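Local coordinates for Tle cognate immunity protein 4 C-terminal domain-containing protein (Pseudomonas aeruginosa PAO1, PDB 4R1D) that probably protects the producing cell by binding and neutralising the lipase effector Tle4 of the H2 type VI secretion system, with which it forms a complex, at residues T43-A46 and A47-D50; Y98-K102 and P103-V107; K113-V116 and D117-Q120; A122-I125 and S126-A130. All blocks are in the same frame, centred on the assembly; numbering follows the deposited sequence.

Contact 1: T43-A46 and A47-D50; sequences TELA and ARVD
Leu45 and Arg48 meet on the inner side of a helix turn. Leu45 CD1 lies 4.0 Å from Arg48 CD, and the two side chains run at a slant to each other. Leu45 has CG anti to its backbone N (chi1 -179°), and CD1 can then reach the next turn of the helix. The same methyl stands 4.4 Å from Val49 CG2, a looser apolar contact. Val49 CG2 also rests against the backbone, 3.4 Å from Leu45 O. Beneath these side chains run four consecutive alpha-helical bonds. Ala47 N, Arg48 N, Val49 N and Asp50 N donate to the carbonyl oxygens four residues earlier. The bond from Val49 N to Leu45 O is 3.0 Å long and fairly straight, 164° at the hydrogen. The Arg48 chain is bent at chi3 (-67°), and its NE pairs with Asp40 in a salt bridge. The aliphatic part of the arginine packs while its charged end is held by that carboxylate. The rest of the helix surface is looser. Thr43, Ala46, Ala47 and Asp50 are exposed, as is Glu44 on the flank near Arg48. Their contacts are mainly backbone. Glu44 OE1 turns back to accept a hydrogen bond from Lys41 N near the start of the helix. On the packed side, Leu45, Arg48 and Val49 settle on Tyr98 of strand 92-100, and Leu45 and Arg48 also touch Leu38 of strand 33-38.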
ATOM      1  N   THR B  43      -3.208 -36.558   4.362  1.00 34.70           N
ATOM      2  CA  THR B  43      -4.553 -36.527   4.939  1.00 37.90           C
ATOM      3  C   THR B  43      -4.941 -35.099   5.318  1.00 33.79           C
ATOM      4  O   THR B  43      -6.094 -34.693   5.163  1.00 33.40           O
ATOM      5  CB  THR B  43      -4.686 -37.446   6.172  1.00 42.98           C
ATOM      6  OG1 THR B  43      -3.972 -36.882   7.281  1.00 44.40           O
ATOM      7  CG2 THR B  43      -4.146 -38.832   5.858  1.00 34.99           C
ATOM      8  N   GLU B  44      -3.970 -34.342   5.813  1.00 31.56           N
ATOM      9  CA  GLU B  44      -4.183 -32.938   6.138  1.00 32.10           C
ATOM     10  C   GLU B  44      -4.518 -32.123   4.887  1.00 32.20           C
ATOM     11  O   GLU B  44      -5.422 -31.280   4.918  1.00 32.31           O
ATOM     12  CB  GLU B  44      -2.958 -32.354   6.842  1.00 36.24           C
ATOM     13  CG  GLU B  44      -2.673 -32.960   8.206  1.00 36.21           C
ATOM     14  CD  GLU B  44      -1.370 -32.460   8.807  1.00 47.11           C
ATOM     15  OE1 GLU B  44      -0.368 -32.364   8.065  1.00 41.90           O
ATOM     16  OE2 GLU B  44      -1.346 -32.160  10.020  1.00 44.72           O
ATOM     17  N   LEU B  45      -3.797 -32.377   3.796  1.00 29.25           N
ATOM     18  CA  LEU B  45      -4.055 -31.673   2.537  1.00 30.37           C
ATOM     19  C   LEU B  45      -5.467 -31.949   2.030  1.00 31.66           C
ATOM     20  O   LEU B  45      -6.175 -31.033   1.625  1.00 27.39           O
ATOM     21  CB  LEU B  45      -3.050 -32.059   1.454  1.00 27.93           C
ATOM     22  CG  LEU B  45      -3.306 -31.291   0.149  1.00 26.41           C
ATOM     23  CD1 LEU B  45      -2.914 -29.819   0.303  1.00 27.81           C
ATOM     24  CD2 LEU B  45      -2.602 -31.910  -1.052  1.00 29.43           C
ATOM     25  N   ALA B  46      -5.869 -33.216   2.050  1.00 30.66           N
ATOM     26  CA  ALA B  46      -7.205 -33.595   1.596  1.00 28.53           C
ATOM     27  C   ALA B  46      -8.267 -32.842   2.373  1.00 29.45           C
ATOM     28  O   ALA B  46      -9.244 -32.354   1.800  1.00 30.68           O
ATOM     29  CB  ALA B  46      -7.415 -35.102   1.739  1.00 32.61           C
ATOM     30  N   ALA B  47      -8.068 -32.754   3.683  1.00 25.84           N
ATOM     31  CA  ALA B  47      -9.023 -32.110   4.573  1.00 31.75           C
ATOM     32  C   ALA B  47      -9.034 -30.600   4.354  1.00 31.88           C
ATOM     33  O   ALA B  47     -10.084 -29.957   4.427  1.00 31.50           O
ATOM     34  CB  ALA B  47      -8.688 -32.436   6.023  1.00 33.49           C
ATOM     35  N   ARG B  48      -7.855 -30.042   4.093  1.00 30.61           N
ATOM     36  CA  ARG B  48      -7.720 -28.621   3.774  1.00 28.84           C
ATOM     37  C   ARG B  48      -8.532 -28.258   2.527  1.00 22.12           C
ATOM     38  O   ARG B  48      -9.281 -27.276   2.516  1.00 27.51           O
ATOM     39  CB  ARG B  48      -6.243 -28.275   3.538  1.00 29.32           C
ATOM     40  CG  ARG B  48      -6.022 -26.916   2.877  1.00 28.57           C
ATOM     41  CD  ARG B  48      -4.607 -26.786   2.312  1.00 26.68           C
ATOM     42  NE  ARG B  48      -3.566 -26.759   3.343  1.00 21.99           N
ATOM     43  CZ  ARG B  48      -3.029 -25.649   3.845  1.00 28.84           C
ATOM     44  NH1 ARG B  48      -3.441 -24.451   3.435  1.00 28.96           N
ATOM     45  NH2 ARG B  48      -2.084 -25.735   4.773  1.00 26.91           N
ATOM     46  N   VAL B  49      -8.367 -29.051   1.476  1.00 25.30           N
ATOM     47  CA  VAL B  49      -9.050 -28.794   0.208  1.00 25.22           C
ATOM     48  C   VAL B  49     -10.562 -28.989   0.308  1.00 28.21           C
ATOM     49  O   VAL B  49     -11.337 -28.165  -0.191  1.00 26.14           O
ATOM     50  CB  VAL B  49      -8.472 -29.667  -0.914  1.00 24.86           C
ATOM     51  CG1 VAL B  49      -9.319 -29.562  -2.179  1.00 26.47           C
ATOM     52  CG2 VAL B  49      -7.032 -29.271  -1.189  1.00 25.45           C
ATOM     53  N   ASP B  50     -10.985 -30.071   0.956  1.00 27.37           N
ATOM     54  CA  ASP B  50     -12.414 -30.321   1.147  1.00 29.14           C
ATOM     55  C   ASP B  50     -13.034 -29.215   1.982  1.00 25.75           C
ATOM     56  O   ASP B  50     -14.156 -28.792   1.721  1.00 26.53           O
ATOM     57  CB  ASP B  50     -12.668 -31.678   1.818  1.00 26.77           C
ATOM     58  CG  ASP B  50     -12.410 -32.851   0.894  1.00 34.22           C
ATOM     59  OD1 ASP B  50     -12.375 -32.660  -0.338  1.00 28.37           O
ATOM     60  OD2 ASP B  50     -12.255 -33.980   1.406  1.00 40.46           O
TER

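Contact 2: Y98-K102 and P103-V107; sequences YVTSK and PTWHV
Ser101 ties the two segments together with two hydrogen bonds. Its hydroxyl OG donates to Thr104 O over 2.8 Å, in the plane of that carbonyl. Its backbone N donates to His106 O at 3.0 Å, with 152° at the hydrogen. Ser101 OG sits between its own backbone N and carbonyl carbon (chi1 51°), which turns it across the loop. Ser101 OG also meets the edge of the His106 ring, 3.2 Å from His106 CD2. On the Thr100 side, Lys102 is modelled in two conformers, and in one its NZ donates to Thr100 OG1 at 2.7 Å. The lysine chain then folds at chi2 to bring its amine back. It runs beside Trp105 in the same direction, with Lys102 NZ 3.7 Å from Trp105 CD1. The segments form the connection of a beta hairpin between strands 92-100 and 107-115. Thr100 and Val107 are an antiparallel, non-hydrogen-bonded pair, and the chain reverses through a cis peptide bond before Pro103. Outside the loop, Ser135 OG accepts a hydrogen bond from Thr104 N. Packing follows on the Thr100 side. Thr100 CB lies off-centre over the five-membered ring of Trp105 in a CH-pi contact. Thr100 CG2 approaches the indole obliquely, 3.3 Å from Trp105 NE1. The same methyl reaches Val107 CG2 at 3.6 Å. Further out, Trp105 touches Pro42, and the His106 ring meets that of His151 with the planes about 30° apart.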
ATOM      1  N   TYR B  98      -3.770 -27.090  -5.981  1.00 15.88           N
ATOM      2  CA  TYR B  98      -2.943 -27.841  -5.046  1.00 21.32           C
ATOM      3  C   TYR B  98      -2.205 -28.904  -5.841  1.00 20.73           C
ATOM      4  O   TYR B  98      -2.800 -29.618  -6.653  1.00 23.20           O
ATOM      5  CB  TYR B  98      -3.820 -28.443  -3.946  1.00 20.22           C
ATOM      6  CG  TYR B  98      -4.512 -27.354  -3.168  1.00 20.61           C
ATOM      7  CD1 TYR B  98      -3.931 -26.827  -2.032  1.00 20.24           C
ATOM      8  CD2 TYR B  98      -5.706 -26.789  -3.621  1.00 19.10           C
ATOM      9  CE1 TYR B  98      -4.529 -25.799  -1.330  1.00 23.43           C
ATOM     10  CE2 TYR B  98      -6.315 -25.757  -2.924  1.00 18.95           C
ATOM     11  CZ  TYR B  98      -5.714 -25.266  -1.779  1.00 21.36           C
ATOM     12  OH  TYR B  98      -6.291 -24.244  -1.063  1.00 19.72           O
ATOM     13  N   VAL B  99      -0.900 -28.983  -5.639  1.00 17.92           N
ATOM     14  CA  VAL B  99      -0.074 -29.844  -6.480  1.00 19.73           C
ATOM     15  C   VAL B  99       1.037 -30.456  -5.648  1.00 23.27           C
ATOM     16  O   VAL B  99       1.524 -29.838  -4.698  1.00 21.60           O
ATOM     17  CB  VAL B  99       0.511 -29.070  -7.685  1.00 25.52           C
ATOM     18  CG1 VAL B  99       1.443 -27.951  -7.225  1.00 22.67           C
ATOM     19  CG2 VAL B  99       1.221 -30.018  -8.650  1.00 21.83           C
ATOM     20  N   THR B 100       1.426 -31.677  -5.998  1.00 21.20           N
ATOM     21  CA  THR B 100       2.427 -32.410  -5.236  1.00 22.81           C
ATOM     22  C   THR B 100       3.635 -32.766  -6.089  1.00 21.45           C
ATOM     23  O   THR B 100       3.515 -32.995  -7.282  1.00 25.98           O
ATOM     24  CB  THR B 100       1.825 -33.709  -4.671  1.00 23.63           C
ATOM     25  OG1 THR B 100       1.258 -34.472  -5.744  1.00 25.34           O
ATOM     26  CG2 THR B 100       0.740 -33.383  -3.667  1.00 28.76           C
ATOM     27  N   SER B 101       4.807 -32.812  -5.467  1.00 20.13           N
ATOM     28  CA  SER B 101       6.015 -33.218  -6.167  1.00 18.18           C
ATOM     29  C   SER B 101       6.076 -34.742  -6.246  1.00 21.43           C
ATOM     30  O   SER B 101       5.415 -35.437  -5.467  1.00 21.50           O
ATOM     31  CB  SER B 101       7.242 -32.691  -5.426  1.00 17.97           C
ATOM     32  OG  SER B 101       7.170 -33.046  -4.055  1.00 21.13           O
ATOM     33  N   LYS B 102       6.852 -35.239  -7.205  1.00 21.44           N
ATOM     34  CA  LYS B 102       7.094 -36.675  -7.346  0.54 24.01           C
ATOM     35  C   LYS B 102       8.581 -36.908  -7.568  1.00 23.29           C
ATOM     36  O   LYS B 102       9.274 -36.066  -8.148  1.00 21.95           O
ATOM     37  CB  LYS B 102       6.304 -37.249  -8.530  0.54 25.60           C
ATOM     38  CG  LYS B 102       4.828 -36.906  -8.512  0.54 30.76           C
ATOM     39  CD  LYS B 102       4.163 -37.360  -7.229  0.54 30.96           C
ATOM     40  CE  LYS B 102       2.883 -36.581  -6.967  0.54 27.94           C
ATOM     41  NZ  LYS B 102       2.225 -36.991  -5.699  0.54 25.98           N
ATOM     42  N   PRO B 103       9.082 -38.076  -7.137  1.00 20.47           N
ATOM     43  CA  PRO B 103       8.321 -39.139  -6.473  1.00 24.13           C
ATOM     44  C   PRO B 103       8.170 -38.949  -4.968  1.00 25.50           C
ATOM     45  O   PRO B 103       7.308 -39.592  -4.364  1.00 28.73           O
ATOM     46  CB  PRO B 103       9.158 -40.398  -6.759  1.00 28.57           C
ATOM     47  CG  PRO B 103      10.543 -39.892  -6.924  1.00 23.20           C
ATOM     48  CD  PRO B 103      10.392 -38.551  -7.619  1.00 25.43           C
ATOM     49  N   THR B 104       8.999 -38.104  -4.363  1.00 21.52           N
ATOM     50  CA  THR B 104       8.812 -37.787  -2.956  1.00 21.66           C
ATOM     51  C   THR B 104       7.713 -36.740  -2.811  1.00 25.07           C
ATOM     52  O   THR B 104       7.769 -35.669  -3.407  1.00 19.90           O
ATOM     53  CB  THR B 104      10.100 -37.275  -2.280  1.00 23.94           C
ATOM     54  OG1 THR B 104      11.062 -38.334  -2.211  1.00 23.68           O
ATOM     55  CG2 THR B 104       9.798 -36.815  -0.865  1.00 23.26           C
ATOM     56  N   TRP B 105       6.722 -37.065  -2.001  1.00 24.12           N
ATOM     57  CA  TRP B 105       5.547 -36.228  -1.822  1.00 26.15           C
ATOM     58  C   TRP B 105       5.853 -34.956  -1.035  1.00 25.76           C
ATOM     59  O   TRP B 105       6.393 -35.012   0.068  1.00 22.00           O
ATOM     60  CB  TRP B 105       4.486 -37.050  -1.094  1.00 30.50           C
ATOM     61  CG  TRP B 105       3.103 -36.498  -1.125  1.00 26.95           C
ATOM     62  CD1 TRP B 105       2.133 -36.767  -2.045  1.00 27.42           C
ATOM     63  CD2 TRP B 105       2.525 -35.602  -0.178  1.00 28.19           C
ATOM     64  NE1 TRP B 105       0.980 -36.089  -1.731  1.00 30.91           N
ATOM     65  CE2 TRP B 105       1.197 -35.365  -0.588  1.00 31.85           C
ATOM     66  CE3 TRP B 105       3.000 -34.975   0.976  1.00 24.57           C
ATOM     67  CZ2 TRP B 105       0.339 -34.531   0.115  1.00 25.28           C
ATOM     68  CZ3 TRP B 105       2.148 -34.145   1.673  1.00 28.06           C
ATOM     69  CH2 TRP B 105       0.831 -33.932   1.244  1.00 33.29           C
ATOM     70  N   HIS B 106       5.519 -33.810  -1.624  1.00 21.75           N
ATOM     71  CA  HIS B 106       5.464 -32.539  -0.908  1.00 24.34           C
ATOM     72  C   HIS B 106       4.284 -31.800  -1.504  1.00 21.40           C
ATOM     73  O   HIS B 106       4.012 -31.933  -2.699  1.00 22.57           O
ATOM     74  CB  HIS B 106       6.720 -31.693  -1.135  1.00 20.68           C
ATOM     75  CG  HIS B 106       7.991 -32.368  -0.727  1.00 23.17           C
ATOM     76  ND1 HIS B 106       8.320 -32.600   0.592  1.00 25.90           N
ATOM     77  CD2 HIS B 106       9.017 -32.854  -1.463  1.00 22.31           C
ATOM     78  CE1 HIS B 106       9.495 -33.202   0.651  1.00 19.55           C
ATOM     79  NE2 HIS B 106       9.938 -33.371  -0.583  1.00 23.97           N
ATOM     80  N   VAL B 107       3.606 -31.013  -0.687  1.00 18.91           N
ATOM     81  CA  VAL B 107       2.405 -30.313  -1.135  1.00 21.91           C
ATOM     82  C   VAL B 107       2.639 -28.825  -1.364  1.00 23.36           C
ATOM     83  O   VAL B 107       3.388 -28.199  -0.626  1.00 19.70           O
ATOM     84  CB  VAL B 107       1.280 -30.483  -0.109  1.00 21.08           C
ATOM     85  CG1 VAL B 107       0.512 -29.197   0.055  1.00 31.54           C
ATOM     86  CG2 VAL B 107       0.362 -31.574  -0.552  1.00 39.17           C
TER

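Contact 3: K113-V116 and D117-Q120; sequences KVSV and DREQ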
ATOM      1  N   LYS B 113      -5.737 -15.525 -10.069  1.00 15.45           N
ATOM      2  CA  LYS B 113      -6.895 -15.267 -10.920  1.00 15.10           C
ATOM      3  C   LYS B 113      -6.686 -15.774 -12.337  1.00 16.34           C
ATOM      4  O   LYS B 113      -5.574 -15.751 -12.869  1.00 18.78           O
ATOM      5  CB  LYS B 113      -7.225 -13.771 -10.916  1.00 17.07           C
ATOM      6  CG  LYS B 113      -7.718 -13.290  -9.574  1.00 19.15           C
ATOM      7  CD  LYS B 113      -8.160 -11.843  -9.608  1.00 32.37           C
ATOM      8  CE  LYS B 113      -7.014 -10.923  -9.245  1.00 31.06           C
ATOM      9  NZ  LYS B 113      -7.502  -9.543  -9.002  1.00 36.60           N
ATOM     10  N   VAL B 114      -7.782 -16.229 -12.947  1.00 15.54           N
ATOM     11  CA  VAL B 114      -7.765 -16.747 -14.301  1.00 18.11           C
ATOM     12  C   VAL B 114      -8.947 -16.137 -15.063  1.00 16.81           C
ATOM     13  O   VAL B 114     -10.030 -15.979 -14.513  1.00 18.56           O
ATOM     14  CB  VAL B 114      -7.882 -18.288 -14.275  1.00 18.42           C
ATOM     15  CG1 VAL B 114      -8.283 -18.833 -15.632  1.00 20.65           C
ATOM     16  CG2 VAL B 114      -6.575 -18.911 -13.770  1.00 19.06           C
ATOM     17  N   SER B 115      -8.739 -15.779 -16.323  1.00 17.71           N
ATOM     18  CA  SER B 115      -9.839 -15.218 -17.102  1.00 18.64           C
ATOM     19  C   SER B 115     -10.847 -16.293 -17.483  1.00 19.98           C
ATOM     20  O   SER B 115     -10.477 -17.412 -17.825  1.00 21.55           O
ATOM     21  CB  SER B 115      -9.333 -14.491 -18.351  1.00 22.38           C
ATOM     22  OG  SER B 115      -8.941 -13.160 -18.046  1.00 22.62           O
ATOM     23  N   VAL B 116     -12.122 -15.939 -17.420  1.00 20.44           N
ATOM     24  CA  VAL B 116     -13.179 -16.849 -17.845  1.00 22.66           C
ATOM     25  C   VAL B 116     -12.866 -17.417 -19.227  1.00 26.03           C
ATOM     26  O   VAL B 116     -12.937 -18.630 -19.446  1.00 26.54           O
ATOM     27  CB  VAL B 116     -14.532 -16.131 -17.883  1.00 21.33           C
ATOM     28  CG1 VAL B 116     -15.597 -17.043 -18.491  1.00 27.20           C
ATOM     29  CG2 VAL B 116     -14.933 -15.707 -16.488  1.00 20.76           C
ATOM     30  N   ASP B 117     -12.495 -16.539 -20.155  1.00 25.71           N
ATOM     31  CA  ASP B 117     -12.266 -16.963 -21.532  1.00 27.55           C
ATOM     32  C   ASP B 117     -10.871 -17.550 -21.739  1.00 28.46           C
ATOM     33  O   ASP B 117     -10.472 -17.842 -22.868  1.00 26.97           O
ATOM     34  CB  ASP B 117     -12.556 -15.825 -22.519  1.00 27.83           C
ATOM     35  CG  ASP B 117     -11.557 -14.695 -22.426  1.00 33.52           C
ATOM     36  OD1 ASP B 117     -10.693 -14.723 -21.524  1.00 24.43           O
ATOM     37  OD2 ASP B 117     -11.644 -13.766 -23.256  1.00 34.42           O
ATOM     38  N   ARG B 118     -10.140 -17.741 -20.641  1.00 20.65           N
ATOM     39  CA  ARG B 118      -8.842 -18.404 -20.709  1.00 24.41           C
ATOM     40  C   ARG B 118      -8.793 -19.678 -19.877  1.00 23.76           C
ATOM     41  O   ARG B 118      -7.705 -20.194 -19.597  1.00 23.16           O
ATOM     42  CB  ARG B 118      -7.733 -17.456 -20.253  1.00 24.08           C
ATOM     43  CG  ARG B 118      -7.592 -16.240 -21.144  1.00 24.97           C
ATOM     44  CD  ARG B 118      -6.368 -15.432 -20.793  1.00 24.22           C
ATOM     45  NE  ARG B 118      -6.416 -14.126 -21.437  1.00 31.18           N
ATOM     46  CZ  ARG B 118      -5.362 -13.507 -21.945  1.00 28.94           C
ATOM     47  NH1 ARG B 118      -4.168 -14.079 -21.886  1.00 33.10           N
ATOM     48  NH2 ARG B 118      -5.507 -12.313 -22.507  1.00 31.82           N
ATOM     49  N   GLU B 119      -9.961 -20.188 -19.494  1.00 21.66           N
ATOM     50  CA  GLU B 119     -10.031 -21.308 -18.565  1.00 22.41           C
ATOM     51  C   GLU B 119      -9.285 -22.561 -19.026  1.00 26.23           C
ATOM     52  O   GLU B 119      -8.551 -23.168 -18.245  1.00 22.61           O
ATOM     53  CB  GLU B 119     -11.478 -21.666 -18.220  1.00 25.06           C
ATOM     54  CG  GLU B 119     -11.564 -22.750 -17.143  1.00 26.70           C
ATOM     55  CD  GLU B 119     -12.982 -23.174 -16.810  1.00 31.16           C
ATOM     56  OE1 GLU B 119     -13.939 -22.505 -17.253  1.00 33.60           O
ATOM     57  OE2 GLU B 119     -13.137 -24.190 -16.102  1.00 29.78           O
ATOM     58  N   GLN B 120      -9.491 -22.963 -20.275  1.00 27.26           N
ATOM     59  CA  GLN B 120      -8.853 -24.174 -20.789  1.00 28.98           C
ATOM     60  C   GLN B 120      -7.338 -24.029 -20.757  1.00 26.88           C
ATOM     61  O   GLN B 120      -6.616 -24.982 -20.453  1.00 26.33           O
ATOM     62  CB  GLN B 120      -9.301 -24.463 -22.226  1.00 33.99           C
ATOM     63  CG  GLN B 120     -10.790 -24.694 -22.401  1.00 44.93           C
ATOM     64  CD  GLN B 120     -11.209 -24.641 -23.866  1.00 56.60           C
ATOM     65  OE1 GLN B 120     -11.562 -23.578 -24.386  1.00 54.14           O
ATOM     66  NE2 GLN B 120     -11.160 -25.788 -24.540  1.00 52.51           N
TER
HETATM   67  O   HOH W   1     -14.818 -20.478 -18.606  1.00 29.76           O
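Ser115 and Arg118 meet through carbon atoms. Ser115 CB sits 3.7 Å from Arg118 CG, beside the start of an arginine chain that is extended from CG to NE. Arg118 has CG anti to its carbonyl carbon (chi1 -63°), which lays the chain past the serine. Asp117 approaches the same serine carbon by another route, with OD1 3.5 Å from Ser115 CB. The polar ends of Ser115 and Arg118 are used elsewhere. Ser115 OG is hydrogen-bonded to Asp402 and Gly399 of the partner chain, and Arg118 NH1 to Lys393 O and Leu396 O of that chain. The backbone makes the turn. Arg118 N donates to Ser115 O at 2.9 Å, standing well above the carbonyl plane. Glu119 N makes a weak bond to Val116 O, 3.4 Å long. The extended Glu119 chain runs alongside the turn, and a water links its carboxylate to the backbone. This water donates to Val116 O at 2.8 Å and to Glu119 OE1 at 2.6 Å. The OE2 of the same carboxylate forms a salt bridge with Arg70. Val114 CG1 lies 4.2 Å from Glu119 CA, where the strand faces the first helical residue. The arrangement is a short 3-10 turn joining strand 107-115 to helix 119-132, with Arg118 at the N-cap. It also forms part of the interface between immunity protein and lipase in the Tle4-Tli4 complex.

Contact 4: A122-I125 and S126-A130; sequences AVEI and SRALA
Ser126 N, Ala128 N and Leu129 N donate to Ala122 O, Glu124 O and Ile125 O in regular i to i+4 alpha-helical bonds of 2.8 to 3.1 Å. Val123 and Arg127 lie side by side and point the same way. Val123 CG1 is 4.0 Å from Arg127 CD. The arginine bends at chi2 and chi3, and its guanidinium still points outward from the helix. Glu124 crosses Arg127 at about a right angle, its carboxylate turned 50° from the guanidinium plane. Their charged atoms are not in contact, with Glu124 OE1 4.9 Å from Arg127 NE. A water spans the gap, donating to Glu124 OE1 at 2.7 Å and accepting a weak bond from Arg127 NE. Glu124 OE2 forms its salt bridge with Arg131 instead. On the inner side, a second water is hydrogen-bonded to Ser126 OG at 2.8 Å and donates to Ala122 O. Ser126 and Leu129 pack on Trp110 of strand 107-115, as does Ile125. The chemistry is therefore divided between two sides of the helix. The buried hydroxyl of Ser126 has a water partner among apolar neighbours. Glu124 and Arg127 are linked by one water, weakly on the arginine side, so any attraction between their charges is probably modest.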
ATOM      1  N   ALA B 122      -5.541 -22.089 -18.715  1.00 21.67           N
ATOM      2  CA  ALA B 122      -5.129 -22.214 -17.314  1.00 20.76           C
ATOM      3  C   ALA B 122      -5.073 -23.685 -16.900  1.00 23.44           C
ATOM      4  O   ALA B 122      -4.135 -24.123 -16.230  1.00 23.49           O
ATOM      5  CB  ALA B 122      -6.086 -21.452 -16.412  1.00 19.33           C
ATOM      6  N   VAL B 123      -6.083 -24.452 -17.296  1.00 24.31           N
ATOM      7  CA  VAL B 123      -6.115 -25.869 -16.957  1.00 23.40           C
ATOM      8  C   VAL B 123      -4.882 -26.598 -17.496  1.00 23.03           C
ATOM      9  O   VAL B 123      -4.240 -27.356 -16.770  1.00 25.40           O
ATOM     10  CB  VAL B 123      -7.423 -26.556 -17.423  1.00 21.81           C
ATOM     11  CG1 VAL B 123      -7.314 -28.058 -17.280  1.00 24.09           C
ATOM     12  CG2 VAL B 123      -8.606 -26.040 -16.616  1.00 23.32           C
ATOM     13  N   GLU B 124      -4.524 -26.345 -18.749  1.00 19.12           N
ATOM     14  CA  GLU B 124      -3.362 -27.010 -19.337  1.00 27.12           C
ATOM     15  C   GLU B 124      -2.071 -26.657 -18.590  1.00 25.27           C
ATOM     16  O   GLU B 124      -1.194 -27.505 -18.417  1.00 22.49           O
ATOM     17  CB  GLU B 124      -3.225 -26.693 -20.830  1.00 25.97           C
ATOM     18  CG  GLU B 124      -1.971 -27.277 -21.465  1.00 34.41           C
ATOM     19  CD  GLU B 124      -1.842 -28.785 -21.249  1.00 41.18           C
ATOM     20  OE1 GLU B 124      -2.882 -29.487 -21.202  1.00 34.58           O
ATOM     21  OE2 GLU B 124      -0.695 -29.266 -21.123  1.00 35.89           O
ATOM     22  N   ILE B 125      -1.960 -25.411 -18.138  1.00 22.35           N
ATOM     23  CA  ILE B 125      -0.790 -24.997 -17.369  1.00 23.48           C
ATOM     24  C   ILE B 125      -0.668 -25.800 -16.067  1.00 17.95           C
ATOM     25  O   ILE B 125       0.419 -26.261 -15.722  1.00 23.12           O
ATOM     26  CB  ILE B 125      -0.797 -23.474 -17.076  1.00 22.45           C
ATOM     27  CG1 ILE B 125      -0.518 -22.684 -18.358  1.00 22.29           C
ATOM     28  CG2 ILE B 125       0.249 -23.132 -16.029  1.00 19.84           C
ATOM     29  CD1 ILE B 125      -0.722 -21.185 -18.211  1.00 28.19           C
ATOM     30  N   SER B 126      -1.784 -25.969 -15.358  1.00 19.26           N
ATOM     31  CA  SER B 126      -1.801 -26.746 -14.121  1.00 21.19           C
ATOM     32  C   SER B 126      -1.561 -28.232 -14.380  1.00 25.08           C
ATOM     33  O   SER B 126      -0.865 -28.887 -13.610  1.00 21.01           O
ATOM     34  CB  SER B 126      -3.111 -26.539 -13.363  1.00 22.40           C
ATOM     35  OG  SER B 126      -3.138 -25.253 -12.754  1.00 21.02           O
ATOM     36  N   ARG B 127      -2.140 -28.761 -15.455  1.00 23.02           N
ATOM     37  CA  ARG B 127      -1.844 -30.134 -15.871  1.00 28.48           C
ATOM     38  C   ARG B 127      -0.342 -30.315 -16.050  1.00 23.54           C
ATOM     39  O   ARG B 127       0.249 -31.284 -15.565  1.00 24.82           O
ATOM     40  CB  ARG B 127      -2.522 -30.476 -17.203  1.00 29.14           C
ATOM     41  CG  ARG B 127      -3.977 -30.067 -17.335  1.00 32.13           C
ATOM     42  CD  ARG B 127      -4.928 -31.202 -17.035  1.00 34.10           C
ATOM     43  NE  ARG B 127      -4.538 -32.459 -17.669  1.00 39.44           N
ATOM     44  CZ  ARG B 127      -5.067 -33.635 -17.342  1.00 34.94           C
ATOM     45  NH1 ARG B 127      -6.008 -33.693 -16.412  1.00 29.71           N
ATOM     46  NH2 ARG B 127      -4.663 -34.749 -17.937  1.00 36.72           N
ATOM     47  N   ALA B 128       0.270 -29.382 -16.768  1.00 22.79           N
ATOM     48  CA  ALA B 128       1.692 -29.453 -17.069  1.00 26.66           C
ATOM     49  C   ALA B 128       2.526 -29.306 -15.798  1.00 23.66           C
ATOM     50  O   ALA B 128       3.520 -30.003 -15.621  1.00 21.77           O
ATOM     51  CB  ALA B 128       2.078 -28.389 -18.097  1.00 24.56           C
ATOM     52  N   LEU B 129       2.113 -28.399 -14.917  1.00 17.91           N
ATOM     53  CA  LEU B 129       2.788 -28.235 -13.632  1.00 24.93           C
ATOM     54  C   LEU B 129       2.819 -29.551 -12.862  1.00 24.49           C
ATOM     55  O   LEU B 129       3.847 -29.927 -12.298  1.00 19.77           O
ATOM     56  CB  LEU B 129       2.100 -27.153 -12.782  1.00 21.90           C
ATOM     57  CG  LEU B 129       2.737 -26.889 -11.411  1.00 19.94           C
ATOM     58  CD1 LEU B 129       4.234 -26.595 -11.543  1.00 21.29           C
ATOM     59  CD2 LEU B 129       2.031 -25.745 -10.678  1.00 18.18           C
ATOM     60  N   ALA B 130       1.691 -30.252 -12.845  1.00 18.98           N
ATOM     61  CA  ALA B 130       1.593 -31.497 -12.079  1.00 25.29           C
ATOM     62  C   ALA B 130       2.463 -32.601 -12.683  1.00 25.41           C
ATOM     63  O   ALA B 130       2.974 -33.465 -11.967  1.00 25.35           O
ATOM     64  CB  ALA B 130       0.149 -31.950 -11.972  1.00 20.49           C
TER
HETATM   65  O   HOH W   2      -2.887 -22.835 -14.185  1.00 19.36           O
HETATM   66  O   HOH W   3      -2.734 -32.126 -20.457  1.00 30.95           O

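In the fold
All four contacts lie in the N-terminal family region, on two helices and the sheet strands they pack against. Contact 1 is the surface one; contacts 2, 3 and 4 are partly buried. Contacts 1 and 2 touch where Leu45 and Val49 meet Val107 and Tyr98. Contact 2 meets contact 4 through Val99 against Leu129 and Ala130. Contacts 3 and 4 share helix 119-132 and join at Val114 and Ala122. Contacts 2 and 3 sit at opposite ends of strand 107-115. Contact 1 sets Leu45 and Val49 beside the Arg48-Asp40 pair; contact 4 holds Ser126 and a water inside. Contact 2 relies on a buried serine; contact 3 gives Ser115 and Arg118 to the partner chain and keeps Glu119 within its own.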